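Local coordinates for protein alpha-1,6-mannanase (Bacteroides thetaiotaomicron, PDB 4V1S) that is a glycoside hydrolase family 76 protein that probably hydrolyses alpha-1,6-linked mannan chains, contributing to polysaccharide use by a gut bacterium, at residues Asp244-Asp249 against Glu298-Asn303; Ala292-Ser297 against Phe317-Ser322; Trp323-Asp328 against Tyr384-Asn389. All blocks are in the same frame, centred on the assembly; numbering follows the deposited sequence. Where two conformers were deposited one is given.

Contact 1 (Asp244-Asp249 against Glu298-Asn303); sequences DNLLWD and EAKWYN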
ATOM      1  N   ASP A 244     -16.213  16.169   5.896  1.00 17.47           N
ATOM      2  CA  ASP A 244     -14.939  15.958   6.607  1.00 17.84           C
ATOM      3  C   ASP A 244     -13.754  15.636   5.710  1.00 17.37           C
ATOM      4  O   ASP A 244     -12.658  15.402   6.205  1.00 18.58           O
ATOM      5  CB  ASP A 244     -15.077  14.887   7.686  1.00 19.63           C
ATOM      6  CG  ASP A 244     -15.408  13.519   7.125  1.00 16.80           C
ATOM      7  OD1 ASP A 244     -15.524  13.364   5.878  1.00 16.90           O
ATOM      8  OD2 ASP A 244     -15.593  12.596   7.945  1.00 19.79           O
ATOM      9  N   ASN A 245     -13.966  15.659   4.390  1.00 17.71           N
ATOM     10  CA  ASN A 245     -12.924  15.363   3.416  1.00 15.71           C
ATOM     11  C   ASN A 245     -12.343  13.965   3.541  1.00 14.00           C
ATOM     12  O   ASN A 245     -11.246  13.704   3.077  1.00 16.27           O
ATOM     13  CB  ASN A 245     -11.834  16.423   3.419  1.00 18.25           C
ATOM     14  CG  ASN A 245     -12.297  17.686   2.741  1.00 19.14           C
ATOM     15  OD1 ASN A 245     -12.502  17.701   1.523  1.00 21.27           O
ATOM     16  ND2 ASN A 245     -12.523  18.732   3.524  1.00 24.31           N
ATOM     17  N   LEU A 246     -13.121  13.067   4.126  1.00 13.96           N
ATOM     18  CA  LEU A 246     -12.748  11.657   4.150  1.00 13.43           C
ATOM     19  C   LEU A 246     -13.493  10.897   3.061  1.00 12.66           C
ATOM     20  O   LEU A 246     -14.430  11.410   2.460  1.00 15.85           O
ATOM     21  CB  LEU A 246     -13.001  11.048   5.524  1.00 14.31           C
ATOM     22  CG  LEU A 246     -12.123  11.665   6.622  1.00 14.26           C
ATOM     23  CD1 LEU A 246     -12.378  10.988   7.957  1.00 15.44           C
ATOM     24  CD2 LEU A 246     -10.636  11.644   6.275  1.00 15.79           C
ATOM     25  N   LEU A 247     -13.025   9.685   2.797  1.00 12.40           N
ATOM     26  CA  LEU A 247     -13.528   8.887   1.675  1.00 14.83           C
ATOM     27  C   LEU A 247     -14.433   7.768   2.149  1.00 13.79           C
ATOM     28  O   LEU A 247     -14.072   6.997   3.048  1.00 13.97           O
ATOM     29  CB  LEU A 247     -12.364   8.255   0.890  1.00 14.54           C
ATOM     30  CG  LEU A 247     -11.540   9.103  -0.085  1.00 14.82           C
ATOM     31  CD1 LEU A 247     -12.352   9.592  -1.284  1.00 14.91           C
ATOM     32  CD2 LEU A 247     -10.853  10.274   0.600  1.00 17.03           C
ATOM     33  N   TRP A 248     -15.597   7.672   1.513  1.00 14.79           N
ATOM     34  CA  TRP A 248     -16.455   6.508   1.666  1.00 14.85           C
ATOM     35  C   TRP A 248     -15.788   5.307   0.977  1.00 13.19           C
ATOM     36  O   TRP A 248     -14.782   5.450   0.306  1.00 14.91           O
ATOM     37  CB  TRP A 248     -17.855   6.788   1.095  1.00 15.13           C
ATOM     38  CG  TRP A 248     -18.577   7.872   1.852  1.00 15.28           C
ATOM     39  CD1 TRP A 248     -18.673   7.986   3.201  1.00 16.70           C
ATOM     40  CD2 TRP A 248     -19.314   8.981   1.307  1.00 18.09           C
ATOM     41  NE1 TRP A 248     -19.414   9.094   3.538  1.00 16.80           N
ATOM     42  CE2 TRP A 248     -19.802   9.729   2.393  1.00 16.40           C
ATOM     43  CE3 TRP A 248     -19.590   9.424   0.007  1.00 20.61           C
ATOM     44  CZ2 TRP A 248     -20.591  10.888   2.222  1.00 18.66           C
ATOM     45  CZ3 TRP A 248     -20.343  10.570  -0.166  1.00 21.07           C
ATOM     46  CH2 TRP A 248     -20.829  11.299   0.933  1.00 22.27           C
ATOM     47  N   ASP A 249     -16.337   4.122   1.184  1.00 12.29           N
ATOM     48  CA  ASP A 249     -15.689   2.883   0.741  1.00 13.22           C
ATOM     49  C   ASP A 249     -15.993   2.471  -0.698  1.00 14.18           C
ATOM     50  O   ASP A 249     -15.092   2.099  -1.438  1.00 14.71           O
ATOM     51  CB  ASP A 249     -16.038   1.708   1.661  1.00 15.72           C
ATOM     52  CG  ASP A 249     -15.109   0.531   1.453  1.00 14.53           C
ATOM     53  OD1 ASP A 249     -13.918   0.723   1.651  1.00 14.40           O
ATOM     54  OD2 ASP A 249     -15.567  -0.572   1.103  1.00 19.06           O
ATOM     55  N   GLU A 298      -5.858  12.397  10.462  1.00 17.21           N
ATOM     56  CA  GLU A 298      -5.198  12.459  11.775  1.00 17.27           C
ATOM     57  C   GLU A 298      -6.233  12.591  12.905  1.00 15.38           C
ATOM     58  O   GLU A 298      -6.181  11.881  13.902  1.00 14.95           O
ATOM     59  CB  GLU A 298      -4.223  13.637  11.843  1.00 16.65           C
ATOM     60  CG  GLU A 298      -3.050  13.541  10.902  1.00 18.19           C
ATOM     61  CD  GLU A 298      -2.080  14.679  11.058  1.00 20.88           C
ATOM     62  OE1 GLU A 298      -2.115  15.356  12.111  1.00 24.01           O
ATOM     63  OE2 GLU A 298      -1.261  14.891  10.145  1.00 17.01           O
ATOM     64  N   ALA A 299      -7.195  13.506  12.743  1.00 14.33           N
ATOM     65  CA  ALA A 299      -8.191  13.711  13.782  1.00 14.97           C
ATOM     66  C   ALA A 299      -8.966  12.434  14.038  1.00 12.56           C
ATOM     67  O   ALA A 299      -9.275  12.121  15.174  1.00 15.37           O
ATOM     68  CB  ALA A 299      -9.132  14.829  13.407  1.00 14.95           C
ATOM     69  N   LYS A 300      -9.301  11.695  12.972  1.00 14.33           N
ATOM     70  CA  LYS A 300     -10.131  10.504  13.156  1.00 13.94           C
ATOM     71  C   LYS A 300      -9.339   9.320  13.750  1.00 13.02           C
ATOM     72  O   LYS A 300      -9.820   8.631  14.644  1.00 15.70           O
ATOM     73  CB  LYS A 300     -10.779  10.081  11.851  1.00 14.85           C
ATOM     74  CG  LYS A 300     -11.657   8.858  11.983  1.00 15.74           C
ATOM     75  CD  LYS A 300     -12.499   8.609  10.742  1.00 18.70           C
ATOM     76  CE  LYS A 300     -13.311   7.337  10.872  1.00 18.60           C
ATOM     77  NZ  LYS A 300     -14.478   7.510  11.776  1.00 19.44           N
ATOM     78  N   TRP A 301      -8.140   9.092  13.225  1.00 12.96           N
ATOM     79  CA  TRP A 301      -7.422   7.845  13.456  1.00 14.65           C
ATOM     80  C   TRP A 301      -6.152   7.928  14.280  1.00 14.65           C
ATOM     81  O   TRP A 301      -5.710   6.900  14.777  1.00 16.00           O
ATOM     82  CB  TRP A 301      -7.095   7.141  12.136  1.00 13.59           C
ATOM     83  CG  TRP A 301      -8.296   6.617  11.378  1.00 13.62           C
ATOM     84  CD1 TRP A 301      -9.102   5.590  11.748  1.00 15.59           C
ATOM     85  CD2 TRP A 301      -8.787   7.073  10.096  1.00 14.40           C
ATOM     86  NE1 TRP A 301     -10.076   5.367  10.789  1.00 14.82           N
ATOM     87  CE2 TRP A 301      -9.908   6.269   9.772  1.00 13.20           C
ATOM     88  CE3 TRP A 301      -8.401   8.084   9.203  1.00 14.06           C
ATOM     89  CZ2 TRP A 301     -10.650   6.448   8.606  1.00 14.62           C
ATOM     90  CZ3 TRP A 301      -9.157   8.267   8.038  1.00 13.78           C
ATOM     91  CH2 TRP A 301     -10.264   7.451   7.759  1.00 15.07           C
ATOM     92  N   TYR A 302      -5.582   9.117  14.444  1.00 14.20           N
ATOM     93  CA  TYR A 302      -4.273   9.216  15.075  1.00 17.71           C
ATOM     94  C   TYR A 302      -4.343   9.784  16.467  1.00 14.71           C
ATOM     95  O   TYR A 302      -4.847  10.884  16.655  1.00 13.06           O
ATOM     96  CB  TYR A 302      -3.348  10.072  14.230  1.00 15.79           C
ATOM     97  CG  TYR A 302      -1.919  10.171  14.749  1.00 13.56           C
ATOM     98  CD1 TYR A 302      -1.182   9.008  15.095  1.00 14.79           C
ATOM     99  CD2 TYR A 302      -1.303  11.383  14.873  1.00 14.22           C
ATOM    100  CE1 TYR A 302       0.125   9.097  15.517  1.00 17.84           C
ATOM    101  CE2 TYR A 302       0.035  11.487  15.266  1.00 17.19           C
ATOM    102  CZ  TYR A 302       0.742  10.360  15.605  1.00 17.83           C
ATOM    103  OH  TYR A 302       2.056  10.439  16.074  1.00 19.77           O
ATOM    104  N   ASN A 303      -3.821   9.043  17.438  1.00 13.96           N
ATOM    105  CA  ASN A 303      -3.609   9.592  18.791  1.00 14.00           C
ATOM    106  C   ASN A 303      -2.170  10.106  18.783  1.00 15.45           C
ATOM    107  O   ASN A 303      -1.215   9.324  18.866  1.00 15.57           O
ATOM    108  CB  ASN A 303      -3.825   8.515  19.830  1.00 15.11           C
ATOM    109  CG  ASN A 303      -3.502   8.969  21.251  1.00 15.25           C
ATOM    110  OD1 ASN A 303      -2.754   9.908  21.471  1.00 15.67           O
ATOM    111  ND2 ASN A 303      -4.073   8.268  22.226  1.00 14.87           N
TER
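At one end of the helical domain, strand 246-252 of a small antiparallel sheet lies beside the last turn of helix 284-301, and L246 bridges the two by touching K300 and W301. Both of its methyls are used. CD1 of L246 sits 3.7 Å from CD of K300 and also comes within 4.1 Å of W301 CH2, while CD2 of L246 approaches W301 CZ3 at 4.1 Å. The leucine meets the indole obliquely, at the outer corner of the six-membered ring, the two side chains arriving from opposite directions.

K300 is part of the same small cluster. With CG anti to the backbone N (chi1 -180°) and the next bonds extended, its CD lies over one face of the W301 ring, 3.5 Å above the plane and displaced toward the rim; the chain bends only at chi4, which turns NZ. K300 CD thus touches L246 CD1 and the rim of the indole face at once. The fold is the six-hairpin, (alpha/alpha)6 type of family 76, in which helices make the body; strand 246-252 itself lies in the connection between helices 222-239 and 264-281 and pairs with strands 199-201, 240-241 and 258-259.

An Asx turn helps to set the backbone before L246: its N donates to D244 OD1 at 3.0 Å, the N-H coming in from above the carboxylate plane. The other carboxylate oxygen, OD2, forms a salt bridge with K262, and K300 NZ stays 6.5 Å from D244 OD2, so any attraction between those two charges is probably modest. The turn is also tied to helix 284-301 through D244 O, bonded to S296 OG, and N245 O, bonded to T293 OG1.

Contact 2 (Ala292-Ser297 against Phe317-Ser322); sequences ATLASS and FSIIDS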
ATOM      1  N   ALA A 292      -6.330  18.844   3.565  1.00 14.01           N
ATOM      2  CA  ALA A 292      -7.617  18.737   4.258  1.00 15.15           C
ATOM      3  C   ALA A 292      -7.941  17.303   4.665  1.00 14.32           C
ATOM      4  O   ALA A 292      -8.362  17.036   5.805  1.00 15.84           O
ATOM      5  CB  ALA A 292      -8.743  19.314   3.408  1.00 17.19           C
ATOM      6  N   THR A 293      -7.773  16.378   3.719  1.00 15.49           N
ATOM      7  CA  THR A 293      -8.021  14.976   3.995  1.00 14.46           C
ATOM      8  C   THR A 293      -7.026  14.391   5.028  1.00 13.41           C
ATOM      9  O   THR A 293      -7.437  13.641   5.915  1.00 13.32           O
ATOM     10  CB  THR A 293      -8.008  14.178   2.699  1.00 13.24           C
ATOM     11  OG1 THR A 293      -9.060  14.650   1.846  1.00 14.30           O
ATOM     12  CG2 THR A 293      -8.136  12.670   2.925  1.00 13.95           C
ATOM     13  N   LEU A 294      -5.766  14.780   4.942  1.00 14.71           N
ATOM     14  CA  LEU A 294      -4.772  14.332   5.911  1.00 14.79           C
ATOM     15  C   LEU A 294      -5.094  14.858   7.338  1.00 11.47           C
ATOM     16  O   LEU A 294      -5.042  14.103   8.293  1.00 14.07           O
ATOM     17  CB  LEU A 294      -3.374  14.711   5.481  1.00 15.43           C
ATOM     18  CG  LEU A 294      -2.262  14.250   6.383  1.00 13.37           C
ATOM     19  CD1 LEU A 294      -2.195  12.745   6.571  1.00 18.38           C
ATOM     20  CD2 LEU A 294      -0.963  14.794   5.820  1.00 15.03           C
ATOM     21  N   ALA A 295      -5.486  16.104   7.477  1.00 12.71           N
ATOM     22  CA  ALA A 295      -5.848  16.613   8.787  1.00 14.26           C
ATOM     23  C   ALA A 295      -7.031  15.856   9.378  1.00 14.59           C
ATOM     24  O   ALA A 295      -7.034  15.523  10.558  1.00 15.45           O
ATOM     25  CB  ALA A 295      -6.142  18.113   8.713  1.00 15.92           C
ATOM     26  N   SER A 296      -8.054  15.604   8.563  1.00 13.05           N
ATOM     27  CA  SER A 296      -9.230  14.868   9.022  1.00 13.64           C
ATOM     28  C   SER A 296      -8.896  13.408   9.333  1.00 12.65           C
ATOM     29  O   SER A 296      -9.490  12.793  10.236  1.00 14.28           O
ATOM     30  CB  SER A 296     -10.330  14.930   7.988  1.00 13.80           C
ATOM     31  OG  SER A 296     -10.889  16.242   7.947  1.00 16.84           O
ATOM     32  N   SER A 297      -7.935  12.864   8.615  1.00 13.79           N
ATOM     33  CA  SER A 297      -7.489  11.506   8.865  1.00 12.57           C
ATOM     34  C   SER A 297      -6.716  11.421  10.193  1.00 12.95           C
ATOM     35  O   SER A 297      -6.936  10.498  10.985  1.00 12.85           O
ATOM     36  CB  SER A 297      -6.575  11.014   7.737  1.00 12.04           C
ATOM     37  OG  SER A 297      -7.283  10.952   6.478  1.00 13.07           O
ATOM     38  N   PHE A 317      -1.014   2.225   7.817  1.00 11.17           N
ATOM     39  CA  PHE A 317       0.345   2.513   7.334  1.00 11.30           C
ATOM     40  C   PHE A 317       0.302   3.585   6.263  1.00 11.53           C
ATOM     41  O   PHE A 317       1.298   4.347   6.075  1.00 13.68           O
ATOM     42  CB  PHE A 317       1.030   1.237   6.797  1.00 11.17           C
ATOM     43  CG  PHE A 317       0.610   0.932   5.403  1.00  9.67           C
ATOM     44  CD1 PHE A 317      -0.599   0.371   5.118  1.00 10.86           C
ATOM     45  CD2 PHE A 317       1.340   1.500   4.364  1.00  9.96           C
ATOM     46  CE1 PHE A 317      -1.024   0.248   3.806  1.00 11.23           C
ATOM     47  CE2 PHE A 317       0.941   1.358   3.048  1.00 12.51           C
ATOM     48  CZ  PHE A 317      -0.265   0.750   2.784  1.00 10.94           C
ATOM     49  N   SER A 318      -0.834   3.673   5.538  1.00 11.96           N
ATOM     50  CA  SER A 318      -0.945   4.669   4.444  0.50 11.22           C
ATOM     51  C   SER A 318      -0.931   6.110   4.953  1.00 12.02           C
ATOM     52  O   SER A 318      -0.506   7.019   4.234  1.00 12.41           O
ATOM     53  CB  SER A 318      -2.177   4.430   3.569  0.50 11.84           C
ATOM     54  OG  SER A 318      -3.370   4.601   4.286  0.50 14.11           O
ATOM     55  N   ILE A 319      -1.368   6.317   6.194  1.00 12.93           N
ATOM     56  CA  ILE A 319      -1.293   7.653   6.793  0.50 12.87           C
ATOM     57  C   ILE A 319       0.176   7.989   7.069  1.00 12.20           C
ATOM     58  O   ILE A 319       0.628   9.126   6.839  1.00 13.32           O
ATOM     59  CB  ILE A 319      -2.146   7.748   8.070  0.50 13.45           C
ATOM     60  CG1 ILE A 319      -3.628   7.485   7.734  0.50 16.34           C
ATOM     61  CG2 ILE A 319      -1.943   9.095   8.767  0.50 15.29           C
ATOM     62  CD1 ILE A 319      -4.192   8.277   6.567  0.50 17.82           C
ATOM     63  N   ILE A 320       0.946   6.992   7.528  1.00 11.86           N
ATOM     64  CA  ILE A 320       2.375   7.207   7.761  1.00 11.14           C
ATOM     65  C   ILE A 320       3.097   7.494   6.448  1.00 12.02           C
ATOM     66  O   ILE A 320       3.913   8.433   6.377  1.00 12.78           O
ATOM     67  CB  ILE A 320       3.008   6.023   8.505  1.00 10.57           C
ATOM     68  CG1 ILE A 320       2.274   5.746   9.823  1.00 13.33           C
ATOM     69  CG2 ILE A 320       4.492   6.289   8.745  1.00 12.87           C
ATOM     70  CD1 ILE A 320       2.849   4.592  10.648  1.00 15.33           C
ATOM     71  N   ASP A 321       2.773   6.757   5.379  1.00 12.31           N
ATOM     72  CA  ASP A 321       3.386   7.054   4.083  1.00 12.28           C
ATOM     73  C   ASP A 321       2.985   8.461   3.583  1.00 13.23           C
ATOM     74  O   ASP A 321       3.791   9.120   2.914  1.00 15.13           O
ATOM     75  CB  ASP A 321       2.999   6.003   3.010  1.00 12.81           C
ATOM     76  CG  ASP A 321       3.996   4.870   2.911  1.00 16.69           C
ATOM     77  OD1 ASP A 321       5.112   5.042   3.450  1.00 16.89           O
ATOM     78  OD2 ASP A 321       3.667   3.841   2.278  1.00 15.64           O
ATOM     79  N   SER A 322       1.761   8.909   3.915  1.00 11.88           N
ATOM     80  CA  SER A 322       1.303  10.268   3.601  1.00 11.96           C
ATOM     81  C   SER A 322       2.172  11.300   4.305  1.00 15.01           C
ATOM     82  O   SER A 322       2.546  12.316   3.701  1.00 15.11           O
ATOM     83  CB  SER A 322      -0.207  10.448   3.933  1.00 14.40           C
ATOM     84  OG  SER A 322      -1.004   9.578   3.115  1.00 14.71           O
TER
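This is a buried helix-helix contact in the body of the domain, between helix 284-301 and the next helix in the chain, 313-330. Locally the N-to-C directions are 132° apart, well short of antiparallel (signed crossing angle -132°), and the axes approach to 11.2 Å, a wide spacing bridged by L294 from one helix and I319 from the other.

L294 brings CD1 to helix 313-330, 4.0 Å from CB of S322 and 4.3 Å from CG2 of I319. Its CG stands opposite the backbone N (chi1 -178°), which swings the branched end toward that helix. One turn further on, CB of S297 meets I319 CD1 at 3.8 Å in the conformer described; I319 and S318 were each modelled in two.

Both serines present carbon to the neighbouring helix and keep their hydroxyls for their own. S297 OG donates to T293 O at 2.8 Å, from above the carbonyl plane, while S297 N reaches the same oxygen from the opposite face. S322 OG donates to S318 O at 2.8 Å, tilted less from the carbonyl plane, again with S322 N on the opposite face. Each buried hydroxyl is thereby satisfied without a bond across the interface. W335 of helix 334-350 also packs on L294. Consecutive helices, connected and turned back on one another, build the (alpha/alpha)6 barrel, consistent with the six-hairpin clan of this family.

Contact 3 (Trp323-Asp328 against Tyr384-Asn389); sequences WFDMYD and YMRAAN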
ATOM      1  N   TRP A 323       2.460  11.064   5.582  1.00 11.26           N
ATOM      2  CA  TRP A 323       3.372  11.939   6.311  1.00 12.23           C
ATOM      3  C   TRP A 323       4.758  12.026   5.634  1.00 15.57           C
ATOM      4  O   TRP A 323       5.317  13.124   5.514  1.00 15.56           O
ATOM      5  CB  TRP A 323       3.491  11.542   7.772  1.00 14.51           C
ATOM      6  CG  TRP A 323       2.311  11.756   8.549  1.00 13.66           C
ATOM      7  CD1 TRP A 323       1.363  12.744   8.395  1.00 13.78           C
ATOM      8  CD2 TRP A 323       1.922  10.995   9.685  1.00 11.78           C
ATOM      9  NE1 TRP A 323       0.407  12.632   9.376  1.00 15.14           N
ATOM     10  CE2 TRP A 323       0.734  11.581  10.202  1.00 14.18           C
ATOM     11  CE3 TRP A 323       2.481   9.901  10.341  1.00 12.07           C
ATOM     12  CZ2 TRP A 323       0.052  11.050  11.318  1.00 17.66           C
ATOM     13  CZ3 TRP A 323       1.816   9.383  11.476  1.00 15.06           C
ATOM     14  CH2 TRP A 323       0.617   9.959  11.943  1.00 15.51           C
ATOM     15  N   PHE A 324       5.333  10.888   5.241  1.00 13.52           N
ATOM     16  CA  PHE A 324       6.603  10.906   4.545  1.00 14.27           C
ATOM     17  C   PHE A 324       6.500  11.713   3.252  1.00 14.74           C
ATOM     18  O   PHE A 324       7.407  12.486   2.944  1.00 17.24           O
ATOM     19  CB  PHE A 324       7.095   9.481   4.280  1.00 14.11           C
ATOM     20  CG  PHE A 324       7.546   8.723   5.525  1.00 13.49           C
ATOM     21  CD1 PHE A 324       8.472   9.301   6.415  1.00 14.79           C
ATOM     22  CD2 PHE A 324       7.097   7.417   5.782  1.00 15.20           C
ATOM     23  CE1 PHE A 324       8.925   8.594   7.521  1.00 16.35           C
ATOM     24  CE2 PHE A 324       7.581   6.694   6.857  1.00 15.63           C
ATOM     25  CZ  PHE A 324       8.472   7.294   7.749  1.00 15.99           C
ATOM     26  N   ASP A 325       5.403  11.541   2.491  1.00 13.92           N
ATOM     27  CA  ASP A 325       5.231  12.297   1.265  1.00 15.10           C
ATOM     28  C   ASP A 325       5.113  13.786   1.555  1.00 15.63           C
ATOM     29  O   ASP A 325       5.627  14.603   0.788  1.00 19.16           O
ATOM     30  CB  ASP A 325       3.982  11.894   0.491  1.00 16.31           C
ATOM     31  CG  ASP A 325       4.096  10.561  -0.192  1.00 18.01           C
ATOM     32  OD1 ASP A 325       5.196   9.929  -0.262  1.00 17.75           O
ATOM     33  OD2 ASP A 325       3.034  10.111  -0.656  1.00 21.76           O
ATOM     34  N   MET A 326       4.441  14.151   2.648  1.00 16.17           N
ATOM     35  CA  MET A 326       4.338  15.557   3.029  0.50 18.01           C
ATOM     36  C   MET A 326       5.716  16.151   3.326  1.00 18.18           C
ATOM     37  O   MET A 326       5.999  17.265   2.930  1.00 22.14           O
ATOM     38  CB  MET A 326       3.404  15.769   4.226  0.50 17.29           C
ATOM     39  CG  MET A 326       1.940  15.761   3.858  0.50 20.22           C
ATOM     40  SD  MET A 326       1.502  17.068   2.677  0.50 22.72           S
ATOM     41  CE  MET A 326      -0.280  16.937   2.701  0.50 21.24           C
ATOM     42  N   TYR A 327       6.578  15.380   3.980  1.00 17.53           N
ATOM     43  CA  TYR A 327       7.923  15.846   4.282  1.00 20.06           C
ATOM     44  C   TYR A 327       8.659  16.039   2.969  1.00 18.49           C
ATOM     45  O   TYR A 327       9.324  17.049   2.786  1.00 20.96           O
ATOM     46  CB  TYR A 327       8.693  14.894   5.213  1.00 17.71           C
ATOM     47  CG  TYR A 327      10.133  15.288   5.334  1.00 21.64           C
ATOM     48  CD1 TYR A 327      10.511  16.329   6.171  1.00 22.01           C
ATOM     49  CD2 TYR A 327      11.125  14.703   4.503  1.00 27.52           C
ATOM     50  CE1 TYR A 327      11.835  16.720   6.253  1.00 27.05           C
ATOM     51  CE2 TYR A 327      12.459  15.103   4.567  1.00 25.20           C
ATOM     52  CZ  TYR A 327      12.800  16.119   5.447  1.00 27.99           C
ATOM     53  OH  TYR A 327      14.101  16.547   5.549  1.00 34.82           O
ATOM     54  N   ASP A 328       8.541  15.082   2.044  1.00 18.85           N
ATOM     55  CA  ASP A 328       9.136  15.244   0.703  1.00 21.60           C
ATOM     56  C   ASP A 328       8.641  16.532  -0.003  1.00 21.45           C
ATOM     57  O   ASP A 328       9.381  17.170  -0.775  1.00 26.10           O
ATOM     58  CB  ASP A 328       8.790  14.053  -0.205  1.00 20.42           C
ATOM     59  CG  ASP A 328       9.382  12.752   0.262  1.00 20.90           C
ATOM     60  OD1 ASP A 328      10.317  12.767   1.087  1.00 25.52           O
ATOM     61  OD2 ASP A 328       8.890  11.688  -0.217  1.00 22.34           O
ATOM     62  N   TYR A 384       9.257  -0.064   9.337  1.00 11.95           N
ATOM     63  CA  TYR A 384      10.604   0.054   9.913  1.00 14.06           C
ATOM     64  C   TYR A 384      11.638   0.430   8.875  1.00 15.08           C
ATOM     65  O   TYR A 384      12.547   1.203   9.163  1.00 13.40           O
ATOM     66  CB  TYR A 384      11.032  -1.209  10.680  1.00 12.79           C
ATOM     67  CG  TYR A 384      10.190  -1.553  11.875  1.00 15.06           C
ATOM     68  CD1 TYR A 384       9.658  -0.564  12.702  1.00 12.80           C
ATOM     69  CD2 TYR A 384       9.911  -2.886  12.185  1.00 13.18           C
ATOM     70  CE1 TYR A 384       8.825  -0.898  13.760  1.00 15.33           C
ATOM     71  CE2 TYR A 384       9.144  -3.245  13.306  1.00 12.94           C
ATOM     72  CZ  TYR A 384       8.604  -2.229  14.083  1.00 14.46           C
ATOM     73  OH  TYR A 384       7.833  -2.549  15.165  1.00 15.59           O
ATOM     74  N   MET A 385      11.542  -0.146   7.679  1.00 13.87           N
ATOM     75  CA  MET A 385      12.489   0.167   6.642  1.00 12.29           C
ATOM     76  C   MET A 385      12.313   1.630   6.180  1.00 12.39           C
ATOM     77  O   MET A 385      13.296   2.332   5.894  1.00 14.82           O
ATOM     78  CB  MET A 385      12.363  -0.801   5.472  1.00 14.08           C
ATOM     79  CG  MET A 385      13.496  -0.687   4.468  1.00 12.43           C
ATOM     80  SD  MET A 385      15.082  -1.204   5.069  1.00 17.82           S
ATOM     81  CE  MET A 385      15.034  -2.953   4.697  1.00 19.18           C
ATOM     82  N   ARG A 386      11.059   2.072   6.074  1.00 14.21           N
ATOM     83  CA  ARG A 386      10.796   3.475   5.756  1.00 14.69           C
ATOM     84  C   ARG A 386      11.425   4.432   6.765  1.00 14.36           C
ATOM     85  O   ARG A 386      12.085   5.422   6.408  1.00 16.81           O
ATOM     86  CB  ARG A 386       9.313   3.745   5.656  1.00 14.43           C
ATOM     87  CG  ARG A 386       8.643   3.041   4.493  1.00 13.59           C
ATOM     88  CD  ARG A 386       8.929   3.740   3.193  1.00 16.40           C
ATOM     89  NE  ARG A 386       7.980   4.796   2.949  1.00 17.89           N
ATOM     90  CZ  ARG A 386       8.179   5.895   2.244  1.00 15.03           C
ATOM     91  NH1 ARG A 386       9.347   6.140   1.720  1.00 18.28           N
ATOM     92  NH2 ARG A 386       7.171   6.741   2.052  1.00 17.85           N
ATOM     93  N   ALA A 387      11.206   4.137   8.022  1.00 13.15           N
ATOM     94  CA  ALA A 387      11.789   4.925   9.109  1.00 14.63           C
ATOM     95  C   ALA A 387      13.327   4.917   9.039  1.00 16.04           C
ATOM     96  O   ALA A 387      13.951   5.934   9.221  1.00 18.65           O
ATOM     97  CB  ALA A 387      11.310   4.392  10.447  1.00 17.38           C
ATOM     98  N   ALA A 388      13.916   3.769   8.732  1.00 17.06           N
ATOM     99  CA  ALA A 388      15.366   3.676   8.584  1.00 16.16           C
ATOM    100  C   ALA A 388      15.871   4.600   7.477  1.00 16.78           C
ATOM    101  O   ALA A 388      16.899   5.262   7.620  1.00 19.48           O
ATOM    102  CB  ALA A 388      15.761   2.229   8.310  1.00 16.73           C
ATOM    103  N   ASN A 389      15.129   4.662   6.380  1.00 17.92           N
ATOM    104  CA  ASN A 389      15.510   5.497   5.251  1.00 18.96           C
ATOM    105  C   ASN A 389      15.446   6.974   5.632  1.00 16.17           C
ATOM    106  O   ASN A 389      16.352   7.723   5.341  1.00 23.81           O
ATOM    107  CB  ASN A 389      14.615   5.180   4.046  1.00 20.26           C
ATOM    108  CG  ASN A 389      15.099   5.816   2.778  1.00 23.69           C
ATOM    109  OD1 ASN A 389      16.301   6.018   2.588  1.00 30.13           O
ATOM    110  ND2 ASN A 389      14.178   6.141   1.897  1.00 26.30           N
TER
HETATM  111  O   HOH W   1       7.598   9.169   0.645  1.00 20.21           O
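F324 overlaps the guanidinium of R386, its CD2 lying over one face of that group, with R386 NH2 3.5 Å from F324 CB. The two planes stand 64° apart, so this is no parallel stack. Further along the ring, F324 CE2 packs 3.6 Å from R386 CB. Bends at chi2 and chi3 (-77° and -87°) fold the arginine so that NH2 comes beside F324 CB and CD2. Y390 stacks on the F324 ring.

The short helical segments run nearly parallel, their axes 12.3 Å apart at closest approach. In the (alpha/alpha)6 fold they belong to helices 313-330 and 374-394; helix 334-350 comes between them in the chain, its L336 and A339 touching F324.

The arginine's charge is shared out: NE forms a salt bridge with D321 and NH1 with E93. Its NH2 donates to a water at 2.8 Å, which lies in the guanidinium plane and itself donates to D325 OD1 (2.7 Å) and D328 OD2 (3.0 Å). D325 pairs directly with R272; the water bridges it to R386, too far for a salt bridge. With an alanine in place of F324, the guanidinium would probably lose the ring beneath one face and Y390 its stacking partner, leaving a gap beside R386 CB.

Overall arrangement
Following the chain from the N terminus, 244-249 comes first and waits for 298-303 to close contact 1, around helix 264-281 and most of helix 284-301. Contact 2 opens inside that span, at 292-297, and closes at 317-322, so the two cross, sharing helix 284-301. Contact 3 begins at once, at 323-328 on the same helix as 317-322, and closes in series at 384-389, near the C terminus. Together they run from the small sheet through two successive helices to helix 374-394. Direct ties join contact 1 to contact 2 and contact 2 to contact 3, and E298 OE2 bonds to W323 NE1 between contacts 1 and 3.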